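Local coordinates for putative uncharacterized protein TTHB164 (PDB 2ZOP), which probably serves as a small, all-helical subunit of the Cmr ribonucleoprotein complex in CRISPR-based immunity against mobile genetic elements, at residues A[12-25]-A[101-113]. Sequence-based numbering, arbitrary orientation.
Sequences AYEKVREAAKGEGR and AEWFKRFAQALIE
Tyr-13 CB sits over the centre of one face of the Phe-107 ring, a CH-pi contact 3.9 Å from the ring centroid. The two rings are tilted 32° apart, and Leu-111 CD1 meets the Tyr-13 ring at its edge, 3.8 Å from Tyr-13 CE1. Phe-104 carries Ala-12 CB over one face in a second CH-pi contact, while Lys-15 CB and Val-16 CG2 approach the same ring obliquely. Between these aromatics Val-16 goes in as a knob among Phe-104, Phe-107, Ala-108 and Leu-111. With Val-16 CG1 anti to the backbone N (chi1 176°), that methyl reaches Phe-107 O at 3.6 Å and CG2 is left to face Phe-104.

Past the end of helix 12-19, Arg-25, at the start of helix 25-42, reaches Glu-113 near the C-terminus. Its guanidinium has Glu-113 OE1 over one face, the two flat groups only 23° from parallel. Glu-113 OE2 also lies well out of the guanidinium plane, so its 3.3 Å salt bridge with Arg-25 NH2 rests on charge alone, with no N-H aimed at the oxygen. At the guanidinium edge, Arg-25 NH1 donates in plane to Ala-20 O at 3.1 Å and probably fixes the group's rotation. A water donates to Glu-113 O and weakly accepts from Arg-25 NE.

Tyr-28, Leu-62 and Val-69 of helices 25-42 and 57-69 also pack on Phe-104. The single knob of Val-16 joins the N- and C-terminal helices of the all-alpha Cmr5 fold.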
# COMPACT_ATOMS: atom_id res chain seq x y z
N ALA A 12 -5.46 26.13 -4.84
CA ALA A 12 -5.32 25.63 -3.47
C ALA A 12 -4.86 26.80 -2.61
O ALA A 12 -5.31 26.97 -1.47
CB ALA A 12 -4.28 24.51 -3.43
N TYR A 13 -3.96 27.59 -3.17
CA TYR A 13 -3.43 28.76 -2.50
C TYR A 13 -4.59 29.68 -2.13
O TYR A 13 -4.68 30.16 -1.00
CB TYR A 13 -2.45 29.47 -3.45
CG TYR A 13 -1.91 30.79 -2.97
CD1 TYR A 13 -1.53 30.98 -1.64
CD2 TYR A 13 -1.69 31.84 -3.87
CE1 TYR A 13 -0.94 32.17 -1.22
CE2 TYR A 13 -1.09 33.03 -3.46
CZ TYR A 13 -0.72 33.19 -2.13
OH TYR A 13 -0.13 34.36 -1.73
N GLU A 14 -5.50 29.90 -3.07
CA GLU A 14 -6.64 30.77 -2.80
C GLU A 14 -7.56 30.18 -1.73
O GLU A 14 -8.04 30.89 -0.85
CB GLU A 14 -7.43 31.03 -4.07
CG GLU A 14 -8.58 32.00 -3.85
CD GLU A 14 -9.30 32.37 -5.13
OE1 GLU A 14 -10.01 31.52 -5.69
OE2 GLU A 14 -9.14 33.53 -5.57
N LYS A 15 -7.81 28.88 -1.80
CA LYS A 15 -8.67 28.22 -0.82
C LYS A 15 -8.08 28.35 0.59
O LYS A 15 -8.81 28.59 1.56
CB LYS A 15 -8.84 26.75 -1.17
CG LYS A 15 -9.53 26.51 -2.51
CD LYS A 15 -10.96 27.01 -2.47
CE LYS A 15 -11.71 26.71 -3.76
NZ LYS A 15 -13.16 26.98 -3.59
N VAL A 16 -6.77 28.21 0.71
CA VAL A 16 -6.13 28.31 2.01
C VAL A 16 -6.11 29.74 2.55
O VAL A 16 -6.33 29.96 3.75
CB VAL A 16 -4.68 27.75 1.97
CG1 VAL A 16 -4.00 27.94 3.32
CG2 VAL A 16 -4.71 26.25 1.62
N ARG A 17 -5.87 30.71 1.68
CA ARG A 17 -5.85 32.11 2.11
C ARG A 17 -7.24 32.46 2.65
O ARG A 17 -7.37 33.25 3.59
CB ARG A 17 -5.48 33.05 0.95
CG ARG A 17 -6.49 33.08 -0.20
CD ARG A 17 -6.04 33.95 -1.39
NE ARG A 17 -6.17 35.39 -1.16
CZ ARG A 17 -6.39 36.28 -2.13
NH1 ARG A 17 -6.51 35.86 -3.39
NH2 ARG A 17 -6.49 37.58 -1.86
N GLU A 18 -8.27 31.87 2.06
CA GLU A 18 -9.64 32.13 2.51
C GLU A 18 -9.92 31.45 3.86
O GLU A 18 -10.52 32.06 4.74
CB GLU A 18 -10.64 31.68 1.43
CG GLU A 18 -10.62 32.58 0.20
CD GLU A 18 -11.37 31.99 -1.00
OE1 GLU A 18 -11.46 32.68 -2.04
OE2 GLU A 18 -11.85 30.85 -0.90
N ALA A 19 -9.49 30.20 4.02
CA ALA A 19 -9.70 29.49 5.29
C ALA A 19 -8.96 30.21 6.43
O ALA A 19 -9.38 30.17 7.58
CB ALA A 19 -9.21 28.05 5.17
N ALA A 20 -7.85 30.86 6.10
CA ALA A 20 -7.06 31.57 7.10
C ALA A 20 -7.84 32.72 7.75
O ALA A 20 -7.49 33.19 8.83
CB ALA A 20 -5.78 32.11 6.47
N LYS A 21 -8.90 33.15 7.08
CA LYS A 21 -9.75 34.25 7.55
C LYS A 21 -10.95 33.81 8.37
O LYS A 21 -11.60 34.63 9.02
CB LYS A 21 -10.26 35.07 6.36
CG LYS A 21 -9.30 36.10 5.82
CD LYS A 21 -7.99 35.51 5.38
CE LYS A 21 -7.17 36.55 4.65
NZ LYS A 21 -5.96 35.94 4.04
N GLY A 22 -11.26 32.52 8.33
CA GLY A 22 -12.42 32.03 9.05
C GLY A 22 -12.12 31.38 10.37
O GLY A 22 -10.97 31.32 10.80
N GLU A 23 -13.17 30.90 11.03
CA GLU A 23 -13.02 30.23 12.31
C GLU A 23 -12.67 28.77 12.03
O GLU A 23 -13.11 28.21 11.02
CB GLU A 23 -14.33 30.33 13.12
CG GLU A 23 -15.60 30.05 12.33
CD GLU A 23 -16.86 30.29 13.15
OE1 GLU A 23 -16.99 31.38 13.75
OE2 GLU A 23 -17.73 29.39 13.20
N GLY A 24 -11.88 28.18 12.91
CA GLY A 24 -11.48 26.80 12.72
C GLY A 24 -10.35 26.63 11.73
O GLY A 24 -10.12 25.52 11.24
N ARG A 25 -9.62 27.70 11.42
CA ARG A 25 -8.51 27.59 10.47
C ARG A 25 -7.48 26.57 10.96
O ARG A 25 -6.76 25.96 10.17
CB ARG A 25 -7.86 28.96 10.23
CG ARG A 25 -7.12 29.53 11.44
CD ARG A 25 -6.58 30.92 11.14
NE ARG A 25 -5.88 31.49 12.29
CZ ARG A 25 -5.49 32.76 12.39
NH1 ARG A 25 -5.72 33.61 11.39
NH2 ARG A 25 -4.88 33.18 13.49
N ALA A 101 -3.71 17.77 -2.87
CA ALA A 101 -3.64 17.70 -1.41
C ALA A 101 -2.29 18.24 -0.89
O ALA A 101 -2.25 19.00 0.08
CB ALA A 101 -3.85 16.26 -0.95
N GLU A 102 -1.20 17.83 -1.53
CA GLU A 102 0.11 18.31 -1.10
C GLU A 102 0.19 19.84 -1.15
O GLU A 102 0.84 20.46 -0.30
CB GLU A 102 1.22 17.71 -1.97
CG GLU A 102 1.43 16.22 -1.76
CD GLU A 102 1.94 15.89 -0.36
OE1 GLU A 102 2.27 14.71 -0.11
OE2 GLU A 102 2.00 16.81 0.49
N TRP A 103 -0.45 20.46 -2.14
CA TRP A 103 -0.42 21.92 -2.24
C TRP A 103 -1.20 22.54 -1.08
O TRP A 103 -0.76 23.52 -0.50
CB TRP A 103 -0.98 22.39 -3.59
CG TRP A 103 -0.02 22.15 -4.71
CD1 TRP A 103 -0.24 21.39 -5.82
CD2 TRP A 103 1.33 22.62 -4.81
NE1 TRP A 103 0.89 21.35 -6.60
CE2 TRP A 103 1.87 22.10 -6.01
CE3 TRP A 103 2.14 23.43 -4.00
CZ2 TRP A 103 3.18 22.36 -6.42
CZ3 TRP A 103 3.45 23.70 -4.41
CH2 TRP A 103 3.96 23.16 -5.61
N PHE A 104 -2.35 21.97 -0.75
CA PHE A 104 -3.15 22.47 0.36
C PHE A 104 -2.28 22.38 1.62
O PHE A 104 -2.25 23.31 2.43
CB PHE A 104 -4.40 21.61 0.56
CG PHE A 104 -5.57 22.06 -0.26
CD1 PHE A 104 -6.46 23.02 0.22
CD2 PHE A 104 -5.80 21.52 -1.52
CE1 PHE A 104 -7.54 23.44 -0.53
CE2 PHE A 104 -6.88 21.94 -2.29
CZ PHE A 104 -7.76 22.90 -1.79
N LYS A 105 -1.59 21.26 1.76
CA LYS A 105 -0.71 21.04 2.90
C LYS A 105 0.39 22.09 2.98
O LYS A 105 0.61 22.71 4.02
CB LYS A 105 -0.09 19.64 2.82
CG LYS A 105 0.97 19.37 3.88
CD LYS A 105 1.35 17.90 3.92
CE LYS A 105 2.49 17.66 4.90
NZ LYS A 105 3.76 18.29 4.41
N ARG A 106 1.08 22.29 1.86
CA ARG A 106 2.16 23.27 1.80
C ARG A 106 1.70 24.69 2.12
O ARG A 106 2.35 25.39 2.89
CB ARG A 106 2.81 23.22 0.41
CG ARG A 106 3.62 21.94 0.19
CD ARG A 106 3.86 21.69 -1.28
NE ARG A 106 4.43 20.37 -1.52
CZ ARG A 106 4.44 19.77 -2.70
NH1 ARG A 106 3.90 20.38 -3.75
NH2 ARG A 106 4.96 18.55 -2.83
N PHE A 107 0.60 25.12 1.52
CA PHE A 107 0.11 26.46 1.79
C PHE A 107 -0.48 26.60 3.18
O PHE A 107 -0.48 27.69 3.74
CB PHE A 107 -0.88 26.90 0.71
CG PHE A 107 -0.21 27.34 -0.56
CD1 PHE A 107 0.60 28.48 -0.57
CD2 PHE A 107 -0.31 26.58 -1.72
CE1 PHE A 107 1.31 28.84 -1.71
CE2 PHE A 107 0.40 26.94 -2.87
CZ PHE A 107 1.22 28.07 -2.86
N ALA A 108 -0.97 25.50 3.76
CA ALA A 108 -1.51 25.56 5.12
C ALA A 108 -0.34 25.77 6.09
O ALA A 108 -0.46 26.51 7.07
CB ALA A 108 -2.25 24.25 5.46
N GLN A 109 0.79 25.12 5.80
CA GLN A 109 1.99 25.24 6.64
C GLN A 109 2.56 26.65 6.60
O GLN A 109 3.08 27.14 7.59
CB GLN A 109 3.08 24.28 6.15
CG GLN A 109 2.87 22.83 6.52
CD GLN A 109 3.25 22.53 7.97
OE1 GLN A 109 2.69 23.11 8.90
NE2 GLN A 109 4.22 21.63 8.16
N ALA A 110 2.46 27.30 5.44
CA ALA A 110 2.98 28.64 5.27
C ALA A 110 2.02 29.77 5.68
O ALA A 110 2.47 30.84 6.08
CB ALA A 110 3.39 28.85 3.83
N LEU A 111 0.72 29.52 5.58
CA LEU A 111 -0.29 30.54 5.85
C LEU A 111 -1.10 30.43 7.15
O LEU A 111 -1.67 31.41 7.61
CB LEU A 111 -1.26 30.61 4.67
CG LEU A 111 -0.64 30.81 3.29
CD1 LEU A 111 -1.72 30.79 2.22
CD2 LEU A 111 0.12 32.14 3.26
N ILE A 112 -1.16 29.23 7.72
CA ILE A 112 -1.92 29.04 8.95
C ILE A 112 -1.01 28.58 10.08
O ILE A 112 -0.46 27.48 10.03
CB ILE A 112 -3.04 27.99 8.72
CG1 ILE A 112 -3.97 28.47 7.60
CG2 ILE A 112 -3.83 27.77 10.00
CD1 ILE A 112 -5.07 27.50 7.24
N GLU A 113 -0.84 29.42 11.10
CA GLU A 113 0.03 29.06 12.22
C GLU A 113 -0.57 27.98 13.12
O GLU A 113 -1.81 27.96 13.25
CB GLU A 113 0.34 30.30 13.06
CG GLU A 113 -0.88 30.96 13.70
CD GLU A 113 -1.55 31.99 12.80
OE1 GLU A 113 -2.08 31.61 11.73
OE2 GLU A 113 -1.55 33.19 13.17
O HOH W 1 -3.76 29.73 13.86